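Local coordinates for flagellar hook-associated protein (PDB 4UT1), which probably serves as a structural component of the bacterial flagellum, forming part of the junction between the hook and the filament, at residues A[119-124]-A[312-317]; A[235-240]-A[262-267]; A[401-404]-A[409-412]. One frame throughout, in Å; residues are numbered along the deposited sequence.

How the contacts relate
The three contacts sample three separate parts of an elongated chain. Contact 1 joins helix 113-129 to helix 287-322. Contact 2 falls between these two helices in sequence and belongs to the antiparallel sheet that packs on helix 134-193; its centre lies about 50 Å from that of contact 1, on the opposite side of the chain's centre, although both fall within the range of the FlgK helical domain. Contact 3 follows both along the chain and sits in a small sheet of the D2-like domain, about 30 Å from contact 1 and about 38 Å from contact 2, centre to centre. None touches another; they mark distinct regions of the molecule: helix bundle, sheet and hairpin.

Contact 1: A[119-124]-A[312-317]; sequences NYFTGL and VSFASQ. With EDO (1,2-ethanediol), chain C.
Phe314 meets two aromatic neighbours at once, with Tyr120 and Phe121 arriving from consecutive positions of one helix. Its outer carbon CZ comes 3.7 Å from CD2 of Tyr120, and the pair forms an offset edge-to-face contact: the edge of Phe314 is directed at the tyrosine face, with the planes at 69° and the ring centroids 5.4 Å apart. CD2 of Tyr120 lies close to the plane of the Phe314 ring, at its edge. Phe121 reaches the same ring obliquely with its far end, CZ standing 3.8 Å from CE2 of Phe314. The result is a buried aromatic cluster between helices 113-129 and 287-322 of the FlgK helical domain, whose backbones stay far apart: the nearest CA atoms, those of Phe121 and Phe314, are 10.5 Å from each other. Rings alone span this distance, without a hydrogen bond across it. Differing first torsions turn both neighbours onto Phe314: Tyr120 already points across, its CG anti to the backbone N (chi1 178°), whereas Phe121 brings only its ring end near, with CG anti to the carbonyl carbon (chi1 -71°). Farther out, Phe337 adds edge-to-face contacts with both Tyr120 and Phe314, and Leu593 of helix 593-630 packs against Phe121 and Phe314. Away from the cluster, ND2 of Asn119 makes a weak hydrogen bond (3.3 Å) to O2 of an ethanediol, probably from the crystallisation liquor.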
ATOM      1  N   ASN A 119      -0.071   7.424  19.379  1.00 12.56           N
ATOM      2  CA  ASN A 119       0.388   7.013  20.700  1.00 15.97           C
ATOM      3  C   ASN A 119       1.808   6.451  20.685  1.00 17.72           C
ATOM      4  O   ASN A 119       2.582   6.655  21.627  1.00 16.84           O
ATOM      5  CB  ASN A 119      -0.584   5.988  21.299  1.00 15.47           C
ATOM      6  CG  ASN A 119      -1.868   6.632  21.795  1.00 17.25           C
ATOM      7  OD1 ASN A 119      -1.948   7.850  21.901  1.00 18.26           O
ATOM      8  ND2 ASN A 119      -2.876   5.816  22.104  1.00 15.96           N
ATOM      9  N   TYR A 120       2.154   5.759  19.607  1.00 15.98           N
ATOM     10  CA  TYR A 120       3.495   5.214  19.477  1.00 10.90           C
ATOM     11  C   TYR A 120       4.518   6.343  19.421  1.00 14.00           C
ATOM     12  O   TYR A 120       5.521   6.317  20.132  1.00 13.27           O
ATOM     13  CB  TYR A 120       3.649   4.346  18.224  1.00 11.06           C
ATOM     14  CG  TYR A 120       5.073   3.846  18.102  1.00 13.42           C
ATOM     15  CD1 TYR A 120       5.535   2.822  18.921  1.00 11.86           C
ATOM     16  CD2 TYR A 120       5.971   4.426  17.200  1.00  9.29           C
ATOM     17  CE1 TYR A 120       6.849   2.374  18.832  1.00 12.42           C
ATOM     18  CE2 TYR A 120       7.265   3.979  17.104  1.00 13.04           C
ATOM     19  CZ  TYR A 120       7.701   2.961  17.921  1.00 10.20           C
ATOM     20  OH  TYR A 120       8.988   2.513  17.821  1.00 10.60           O
ATOM     21  N   PHE A 121       4.256   7.336  18.584  1.00 12.81           N
ATOM     22  CA  PHE A 121       5.181   8.456  18.474  1.00 13.19           C
ATOM     23  C   PHE A 121       5.221   9.311  19.751  1.00 15.26           C
ATOM     24  O   PHE A 121       6.290   9.764  20.133  1.00 15.54           O
ATOM     25  CB  PHE A 121       4.841   9.308  17.244  1.00 14.05           C
ATOM     26  CG  PHE A 121       5.167   8.625  15.934  1.00 15.08           C
ATOM     27  CD1 PHE A 121       6.458   8.182  15.670  1.00 14.97           C
ATOM     28  CD2 PHE A 121       4.185   8.414  14.978  1.00 17.60           C
ATOM     29  CE1 PHE A 121       6.760   7.540  14.479  1.00 18.19           C
ATOM     30  CE2 PHE A 121       4.479   7.781  13.778  1.00 14.51           C
ATOM     31  CZ  PHE A 121       5.772   7.341  13.532  1.00 16.97           C
ATOM     32  N   THR A 122       4.098   9.509  20.442  1.00 15.21           N
ATOM     33  CA  THR A 122       4.192  10.299  21.674  1.00 16.19           C
ATOM     34  C   THR A 122       4.921   9.508  22.761  1.00 16.26           C
ATOM     35  O   THR A 122       5.599  10.084  23.612  1.00 16.65           O
ATOM     36  CB  THR A 122       2.817  10.786  22.181  1.00 18.78           C
ATOM     37  OG1 THR A 122       2.008   9.677  22.594  1.00 21.55           O
ATOM     38  CG2 THR A 122       2.100  11.565  21.080  1.00 16.11           C
ATOM     39  N   GLY A 123       4.820   8.190  22.712  1.00 14.75           N
ATOM     40  CA  GLY A 123       5.588   7.344  23.607  1.00 16.34           C
ATOM     41  C   GLY A 123       7.087   7.583  23.482  1.00 16.65           C
ATOM     42  O   GLY A 123       7.817   7.557  24.471  1.00 16.34           O
ATOM     43  N   LEU A 124       7.543   7.822  22.257  1.00 12.97           N
ATOM     44  CA  LEU A 124       8.962   8.031  21.988  1.00 15.78           C
ATOM     45  C   LEU A 124       9.404   9.410  22.465  1.00 13.94           C
ATOM     46  O   LEU A 124      10.574   9.637  22.753  1.00 14.03           O
ATOM     47  CB  LEU A 124       9.245   7.842  20.495  1.00 13.91           C
ATOM     48  CG  LEU A 124       8.992   6.411  19.992  1.00 12.15           C
ATOM     49  CD1 LEU A 124       9.290   6.282  18.490  1.00 17.27           C
ATOM     50  CD2 LEU A 124       9.849   5.424  20.758  1.00 15.16           C
ATOM     51  N   VAL A 312       3.796  -0.068   5.763  1.00 10.86           N
ATOM     52  CA  VAL A 312       5.105  -0.057   5.147  1.00 11.68           C
ATOM     53  C   VAL A 312       5.788   1.282   5.403  1.00 10.98           C
ATOM     54  O   VAL A 312       6.931   1.321   5.805  1.00 10.63           O
ATOM     55  CB  VAL A 312       5.044  -0.319   3.632  1.00 11.66           C
ATOM     56  CG1 VAL A 312       6.405  -0.042   2.986  1.00  8.69           C
ATOM     57  CG2 VAL A 312       4.600  -1.747   3.349  1.00  9.58           C
ATOM     58  N   SER A 313       5.078   2.374   5.168  1.00 10.91           N
ATOM     59  CA  SER A 313       5.677   3.681   5.355  1.00 14.60           C
ATOM     60  C   SER A 313       6.068   3.888   6.816  1.00 14.51           C
ATOM     61  O   SER A 313       7.132   4.411   7.097  1.00 13.28           O
ATOM     62  CB  SER A 313       4.727   4.791   4.904  1.00 16.84           C
ATOM     63  OG  SER A 313       5.366   6.050   5.029  1.00 17.41           O
ATOM     64  N   PHE A 314       5.195   3.486   7.742  1.00 12.18           N
ATOM     65  CA  PHE A 314       5.494   3.602   9.166  1.00 12.98           C
ATOM     66  C   PHE A 314       6.763   2.827   9.540  1.00 12.29           C
ATOM     67  O   PHE A 314       7.683   3.378  10.129  1.00 11.60           O
ATOM     68  CB  PHE A 314       4.302   3.106  10.011  1.00 11.15           C
ATOM     69  CG  PHE A 314       4.634   2.888  11.468  1.00 11.54           C
ATOM     70  CD1 PHE A 314       5.137   1.669  11.907  1.00 11.37           C
ATOM     71  CD2 PHE A 314       4.445   3.903  12.403  1.00 12.11           C
ATOM     72  CE1 PHE A 314       5.441   1.465  13.240  1.00 12.66           C
ATOM     73  CE2 PHE A 314       4.743   3.699  13.746  1.00 11.19           C
ATOM     74  CZ  PHE A 314       5.247   2.484  14.164  1.00 10.92           C
ATOM     75  N   ALA A 315       6.798   1.544   9.202  1.00 11.05           N
ATOM     76  CA  ALA A 315       7.955   0.708   9.498  1.00 10.62           C
ATOM     77  C   ALA A 315       9.234   1.274   8.874  1.00 14.01           C
ATOM     78  O   ALA A 315      10.264   1.353   9.535  1.00 10.99           O
ATOM     79  CB  ALA A 315       7.712  -0.722   9.019  1.00 14.03           C
ATOM     80  N   SER A 316       9.156   1.681   7.612  1.00 11.50           N
ATOM     81  CA  SER A 316      10.325   2.168   6.906  1.00 10.43           C
ATOM     82  C   SER A 316      10.870   3.441   7.556  1.00 12.00           C
ATOM     83  O   SER A 316      12.071   3.574   7.757  1.00 12.05           O
ATOM     84  CB  SER A 316       9.998   2.427   5.435  1.00 14.62           C
ATOM     85  OG  SER A 316       9.760   1.204   4.752  1.00 16.18           O
ATOM     86  N   GLN A 317       9.981   4.372   7.863  1.00 11.12           N
ATOM     87  CA  GLN A 317      10.389   5.621   8.512  1.00 10.86           C
ATOM     88  C   GLN A 317      11.001   5.420   9.886  1.00 13.24           C
ATOM     89  O   GLN A 317      11.985   6.072  10.237  1.00 12.03           O
ATOM     90  CB  GLN A 317       9.209   6.568   8.654  1.00 11.15           C
ATOM     91  CG  GLN A 317       8.783   7.225   7.380  1.00 18.70           C
ATOM     92  CD  GLN A 317       7.654   8.191   7.619  1.00 21.36           C
ATOM     93  OE1 GLN A 317       7.878   9.317   8.054  1.00 23.14           O
ATOM     94  NE2 GLN A 317       6.428   7.747   7.374  1.00 21.39           N
TER
HETATM   95  C1  EDO C1629      -1.564   1.738  23.876  1.00 28.99           C
HETATM   96  O1  EDO C1629      -0.401   0.994  24.274  1.00 27.51           O
HETATM   97  C2  EDO C1629      -1.161   2.837  22.894  1.00 24.20           C
HETATM   98  O2  EDO C1629      -1.858   2.717  21.642  1.00 18.48           O

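Contact 2: A[235-240]-A[262-267]; sequences GGQPLV and IVSKGV
Gln237 and Ser264 meet through their side chains, the amide end of the glutamine lying against the short CB-OG arm of the serine. The hydroxyl OG of Ser264 donates a hydrogen bond to OE1 of Gln237 over 3.2 Å. It does not approach along a lone pair: the donor stands above the carbonyl plane, 65° out of it. The serine therefore sits over the flat amide, and its CB, 3.7 Å from CD of Gln237, adds van der Waals contact to the bond. The other end of the amide is fixed from its own segment. NE2 of Gln237 donates to the backbone O of Pro238 over 2.8 Å, in the plane of the Pro238 carbonyl and on a lone pair, though that O is tilted 17° from the glutamine amide plane. A bend at chi2 (65°) folds the glutamine back far enough for this bond, and the two together distinguish OE1 from NE2 and restrain the rotation of the amide. Leu279 touches both Gln237 and Ser264, while Tyr246 packs on Gln237 and Pro238. The CA atoms of Gln237 and Ser264 remain 8.1 Å apart. This is a side-chain bridge between the loop leading into strand 238-241 and strand 260-265, the next strand but one; strand 244-252 lies between the two in the antiparallel sheet. Immediately after Gln237 and Pro238 comes a classic beta bulge, Leu239 and Val240 pairing with the single residue Val231 of strand 228-233.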
ATOM      1  N   GLY A 235     -22.798  -9.927 -20.610  1.00 22.67           N
ATOM      2  CA  GLY A 235     -21.566  -9.847 -21.375  1.00 26.29           C
ATOM      3  C   GLY A 235     -21.561 -10.701 -22.622  1.00 28.45           C
ATOM      4  O   GLY A 235     -20.623 -10.640 -23.413  1.00 26.84           O
ATOM      5  N   GLY A 236     -22.597 -11.518 -22.789  1.00 26.50           N
ATOM      6  CA  GLY A 236     -22.759 -12.309 -24.000  1.00 28.57           C
ATOM      7  C   GLY A 236     -22.744 -13.816 -23.814  1.00 23.93           C
ATOM      8  O   GLY A 236     -23.208 -14.553 -24.681  1.00 27.20           O
ATOM      9  N   GLN A 237     -22.204 -14.278 -22.690  1.00 23.76           N
ATOM     10  CA  GLN A 237     -22.071 -15.709 -22.428  1.00 22.23           C
ATOM     11  C   GLN A 237     -23.446 -16.366 -22.360  1.00 20.93           C
ATOM     12  O   GLN A 237     -24.289 -15.966 -21.564  1.00 21.31           O
ATOM     13  CB  GLN A 237     -21.286 -15.939 -21.126  1.00 23.30           C
ATOM     14  CG  GLN A 237     -21.347 -17.358 -20.576  1.00 21.53           C
ATOM     15  CD  GLN A 237     -20.697 -18.372 -21.482  1.00 25.47           C
ATOM     16  OE1 GLN A 237     -19.573 -18.179 -21.943  1.00 28.15           O
ATOM     17  NE2 GLN A 237     -21.401 -19.465 -21.746  1.00 19.86           N
ATOM     18  N   PRO A 238     -23.695 -17.365 -23.220  1.00 22.42           N
ATOM     19  CA  PRO A 238     -24.992 -18.039 -23.116  1.00 20.36           C
ATOM     20  C   PRO A 238     -25.140 -18.802 -21.799  1.00 19.54           C
ATOM     21  O   PRO A 238     -24.167 -19.378 -21.306  1.00 18.80           O
ATOM     22  CB  PRO A 238     -24.994 -19.004 -24.311  1.00 24.58           C
ATOM     23  CG  PRO A 238     -23.561 -19.209 -24.647  1.00 25.53           C
ATOM     24  CD  PRO A 238     -22.847 -17.925 -24.289  1.00 24.54           C
ATOM     25  N   LEU A 239     -26.347 -18.799 -21.243  1.00 20.26           N
ATOM     26  CA  LEU A 239     -26.659 -19.601 -20.069  1.00 18.55           C
ATOM     27  C   LEU A 239     -27.685 -20.674 -20.415  1.00 17.56           C
ATOM     28  O   LEU A 239     -27.612 -21.804 -19.929  1.00 15.45           O
ATOM     29  CB  LEU A 239     -27.199 -18.730 -18.945  1.00 16.42           C
ATOM     30  CG  LEU A 239     -26.203 -17.737 -18.336  1.00 15.63           C
ATOM     31  CD1 LEU A 239     -26.884 -17.069 -17.175  1.00 18.21           C
ATOM     32  CD2 LEU A 239     -24.907 -18.436 -17.903  1.00 17.08           C
ATOM     33  N   VAL A 240     -28.652 -20.288 -21.235  1.00 19.44           N
ATOM     34  CA  VAL A 240     -29.665 -21.221 -21.735  1.00 16.98           C
ATOM     35  C   VAL A 240     -29.848 -21.014 -23.225  1.00 23.08           C
ATOM     36  O   VAL A 240     -29.993 -19.885 -23.695  1.00 23.04           O
ATOM     37  CB  VAL A 240     -31.030 -21.041 -21.049  1.00 18.23           C
ATOM     38  CG1 VAL A 240     -32.074 -21.955 -21.710  1.00 20.43           C
ATOM     39  CG2 VAL A 240     -30.939 -21.317 -19.561  1.00 16.45           C
ATOM     40  N   ILE A 262     -15.031 -16.190 -12.212  1.00 14.79           N
ATOM     41  CA  ILE A 262     -16.066 -17.005 -12.841  1.00 17.85           C
ATOM     42  C   ILE A 262     -15.607 -17.508 -14.214  1.00 16.28           C
ATOM     43  O   ILE A 262     -14.979 -16.776 -14.983  1.00 20.84           O
ATOM     44  CB  ILE A 262     -17.369 -16.211 -13.001  1.00 20.38           C
ATOM     45  CG1 ILE A 262     -17.708 -15.477 -11.697  1.00 21.83           C
ATOM     46  CG2 ILE A 262     -18.498 -17.121 -13.444  1.00 16.82           C
ATOM     47  CD1 ILE A 262     -17.863 -16.387 -10.513  1.00 19.20           C
ATOM     48  N   VAL A 263     -15.907 -18.765 -14.513  1.00 17.58           N
ATOM     49  CA  VAL A 263     -15.597 -19.314 -15.814  1.00 17.99           C
ATOM     50  C   VAL A 263     -16.805 -20.055 -16.338  1.00 19.02           C
ATOM     51  O   VAL A 263     -17.707 -20.429 -15.572  1.00 11.87           O
ATOM     52  CB  VAL A 263     -14.384 -20.279 -15.774  1.00 19.25           C
ATOM     53  CG1 VAL A 263     -13.161 -19.572 -15.209  1.00 16.76           C
ATOM     54  CG2 VAL A 263     -14.705 -21.533 -14.962  1.00 17.19           C
ATOM     55  N   SER A 264     -16.821 -20.249 -17.649  1.00 18.59           N
ATOM     56  CA  SER A 264     -17.798 -21.142 -18.264  1.00 20.17           C
ATOM     57  C   SER A 264     -17.098 -22.413 -18.727  1.00 21.70           C
ATOM     58  O   SER A 264     -15.984 -22.363 -19.247  1.00 21.62           O
ATOM     59  CB  SER A 264     -18.503 -20.459 -19.427  1.00 18.50           C
ATOM     60  OG  SER A 264     -17.586 -20.143 -20.457  1.00 26.82           O
ATOM     61  N   LYS A 265     -17.753 -23.551 -18.516  1.00 26.95           N
ATOM     62  CA  LYS A 265     -17.175 -24.845 -18.843  1.00 26.21           C
ATOM     63  C   LYS A 265     -17.868 -25.469 -20.049  1.00 29.79           C
ATOM     64  O   LYS A 265     -17.688 -26.652 -20.333  1.00 33.57           O
ATOM     65  CB  LYS A 265     -17.256 -25.786 -17.636  1.00 27.07           C
ATOM     66  CG  LYS A 265     -16.632 -25.215 -16.366  1.00 32.34           C
ATOM     67  CD  LYS A 265     -16.357 -26.299 -15.331  1.00 36.72           C
ATOM     68  CE  LYS A 265     -15.272 -27.256 -15.808  1.00 44.94           C
ATOM     69  NZ  LYS A 265     -13.971 -26.561 -16.052  1.00 40.18           N
ATOM     70  N   GLY A 266     -18.646 -24.662 -20.766  1.00 27.14           N
ATOM     71  CA  GLY A 266     -19.384 -25.142 -21.925  1.00 28.10           C
ATOM     72  C   GLY A 266     -20.768 -25.624 -21.521  1.00 22.96           C
ATOM     73  O   GLY A 266     -21.246 -25.311 -20.435  1.00 20.99           O
ATOM     74  N   VAL A 267     -21.423 -26.390 -22.387  1.00 27.87           N
ATOM     75  CA  VAL A 267     -22.742 -26.919 -22.050  1.00 20.85           C
ATOM     76  C   VAL A 267     -22.651 -27.881 -20.887  1.00 21.11           C
ATOM     77  O   VAL A 267     -21.659 -28.598 -20.734  1.00 20.86           O
ATOM     78  CB  VAL A 267     -23.398 -27.650 -23.235  1.00 22.02           C
ATOM     79  CG1 VAL A 267     -23.680 -26.679 -24.357  1.00 27.10           C
ATOM     80  CG2 VAL A 267     -22.511 -28.784 -23.701  1.00 20.66           C
TER

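Contact 3: A[401-404]-A[409-412]; sequences PTMT and KLSL
Met403 and Leu410 face each other as the hydrogen-bonded pair of an antiparallel beta hairpin, flanked by the non-hydrogen-bonded pairs Thr402-Ser411 and Thr404-Lys409. The hairpin supplies two of the strands in a three-stranded sheet of the D2-like domain, with strand 356-360 on the far side of strand 408-412. The face carrying Met403 and Leu410 is buried. CG of Met403 rests 4.0 Å from CB of Leu410, and a turn at chi3 (76°) brings the methyl CE round toward Leu412. The ring of Pro401 is set square to the Leu412 side chain, its CD 3.2 Å from the backbone O of Leu412. Leu412 thus touches both the proline and the methionine methyl, and Tyr380 of strand 380-384 touches all three. The threonine face is largely exposed: CG2 of Thr402 leans on OG of Ser411 at 3.6 Å, while OG1 of Thr404 lies 4.0 Å from CG of Lys409, beyond which the extended lysine leaves the sheet. Backbone bonds hold this register, among them the nearly straight one from N of Leu410 to O of Met403 (2.7 Å). At the methionine tip, CE lies 3.4 Å from CD1 of Leu412, a pair so close that it is strained or doubtful.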
ATOM      1  N   PRO A 401      16.502  -8.082 -17.210  1.00 21.50           N
ATOM      2  CA  PRO A 401      15.760  -6.824 -17.295  1.00 20.27           C
ATOM      3  C   PRO A 401      15.440  -6.240 -15.924  1.00 22.43           C
ATOM      4  O   PRO A 401      14.833  -6.909 -15.080  1.00 26.10           O
ATOM      5  CB  PRO A 401      14.469  -7.221 -18.032  1.00 21.15           C
ATOM      6  CG  PRO A 401      14.696  -8.637 -18.527  1.00 22.86           C
ATOM      7  CD  PRO A 401      15.670  -9.240 -17.580  1.00 21.25           C
ATOM      8  N   THR A 402      15.856  -5.002 -15.708  1.00 21.35           N
ATOM      9  CA  THR A 402      15.484  -4.265 -14.508  1.00 22.28           C
ATOM     10  C   THR A 402      14.927  -2.924 -14.950  1.00 22.59           C
ATOM     11  O   THR A 402      15.394  -2.353 -15.934  1.00 23.09           O
ATOM     12  CB  THR A 402      16.677  -4.058 -13.566  1.00 25.48           C
ATOM     13  OG1 THR A 402      17.650  -3.230 -14.217  1.00 31.75           O
ATOM     14  CG2 THR A 402      17.313  -5.389 -13.212  1.00 22.63           C
ATOM     15  N   MET A 403      13.930  -2.426 -14.231  1.00 17.01           N
ATOM     16  CA  MET A 403      13.294  -1.156 -14.559  1.00 17.95           C
ATOM     17  C   MET A 403      12.642  -0.518 -13.334  1.00 20.62           C
ATOM     18  O   MET A 403      12.413  -1.178 -12.317  1.00 18.42           O
ATOM     19  CB  MET A 403      12.253  -1.344 -15.665  1.00 16.92           C
ATOM     20  CG  MET A 403      10.943  -1.957 -15.198  1.00 16.84           C
ATOM     21  SD  MET A 403      10.133  -2.892 -16.510  1.00 16.77           S
ATOM     22  CE  MET A 403      11.150  -4.350 -16.503  1.00 12.06           C
ATOM     23  N   THR A 404      12.365   0.778 -13.436  1.00 19.50           N
ATOM     24  CA  THR A 404      11.689   1.506 -12.379  1.00 18.98           C
ATOM     25  C   THR A 404      10.459   2.208 -12.938  1.00 22.38           C
ATOM     26  O   THR A 404      10.554   2.981 -13.884  1.00 21.50           O
ATOM     27  CB  THR A 404      12.620   2.549 -11.713  1.00 19.45           C
ATOM     28  OG1 THR A 404      13.733   1.877 -11.118  1.00 19.04           O
ATOM     29  CG2 THR A 404      11.869   3.319 -10.629  1.00 22.13           C
ATOM     30  N   LYS A 409      10.739  -0.726  -8.068  1.00 17.21           N
ATOM     31  CA  LYS A 409      11.863  -1.314  -8.778  1.00 19.26           C
ATOM     32  C   LYS A 409      11.462  -2.721  -9.194  1.00 20.26           C
ATOM     33  O   LYS A 409      11.150  -3.563  -8.352  1.00 17.51           O
ATOM     34  CB  LYS A 409      13.124  -1.336  -7.911  1.00 22.45           C
ATOM     35  CG  LYS A 409      13.669   0.060  -7.569  1.00 26.52           C
ATOM     36  CD  LYS A 409      14.886  -0.014  -6.642  1.00 31.70           C
ATOM     37  CE  LYS A 409      15.362   1.375  -6.215  1.00 31.64           C
ATOM     38  NZ  LYS A 409      16.301   1.307  -5.055  1.00 41.31           N
ATOM     39  N   LEU A 410      11.464  -2.967 -10.498  1.00 15.58           N
ATOM     40  CA  LEU A 410      10.979  -4.238 -11.022  1.00 18.65           C
ATOM     41  C   LEU A 410      12.116  -4.995 -11.692  1.00 20.25           C
ATOM     42  O   LEU A 410      12.767  -4.484 -12.611  1.00 21.17           O
ATOM     43  CB  LEU A 410       9.822  -4.002 -11.993  1.00 15.80           C
ATOM     44  CG  LEU A 410       8.608  -3.279 -11.408  1.00 20.05           C
ATOM     45  CD1 LEU A 410       8.341  -1.971 -12.131  1.00 21.99           C
ATOM     46  CD2 LEU A 410       7.379  -4.186 -11.454  1.00 19.53           C
ATOM     47  N   SER A 411      12.363  -6.207 -11.213  1.00 17.78           N
ATOM     48  CA  SER A 411      13.456  -7.013 -11.729  1.00 22.45           C
ATOM     49  C   SER A 411      12.999  -8.384 -12.214  1.00 21.60           C
ATOM     50  O   SER A 411      12.391  -9.149 -11.471  1.00 19.85           O
ATOM     51  CB  SER A 411      14.533  -7.154 -10.658  1.00 20.53           C
ATOM     52  OG  SER A 411      15.102  -5.884 -10.431  1.00 22.10           O
ATOM     53  N   LEU A 412      13.307  -8.684 -13.471  1.00 20.85           N
ATOM     54  CA  LEU A 412      12.922  -9.945 -14.089  1.00 18.72           C
ATOM     55  C   LEU A 412      14.131 -10.837 -14.319  1.00 19.45           C
ATOM     56  O   LEU A 412      15.222 -10.349 -14.574  1.00 21.30           O
ATOM     57  CB  LEU A 412      12.203  -9.684 -15.407  1.00 21.58           C
ATOM     58  CG  LEU A 412      10.866  -8.955 -15.254  1.00 22.14           C
ATOM     59  CD1 LEU A 412      10.814  -7.759 -16.182  1.00 26.46           C
ATOM     60  CD2 LEU A 412       9.700  -9.908 -15.521  1.00 15.75           C
TER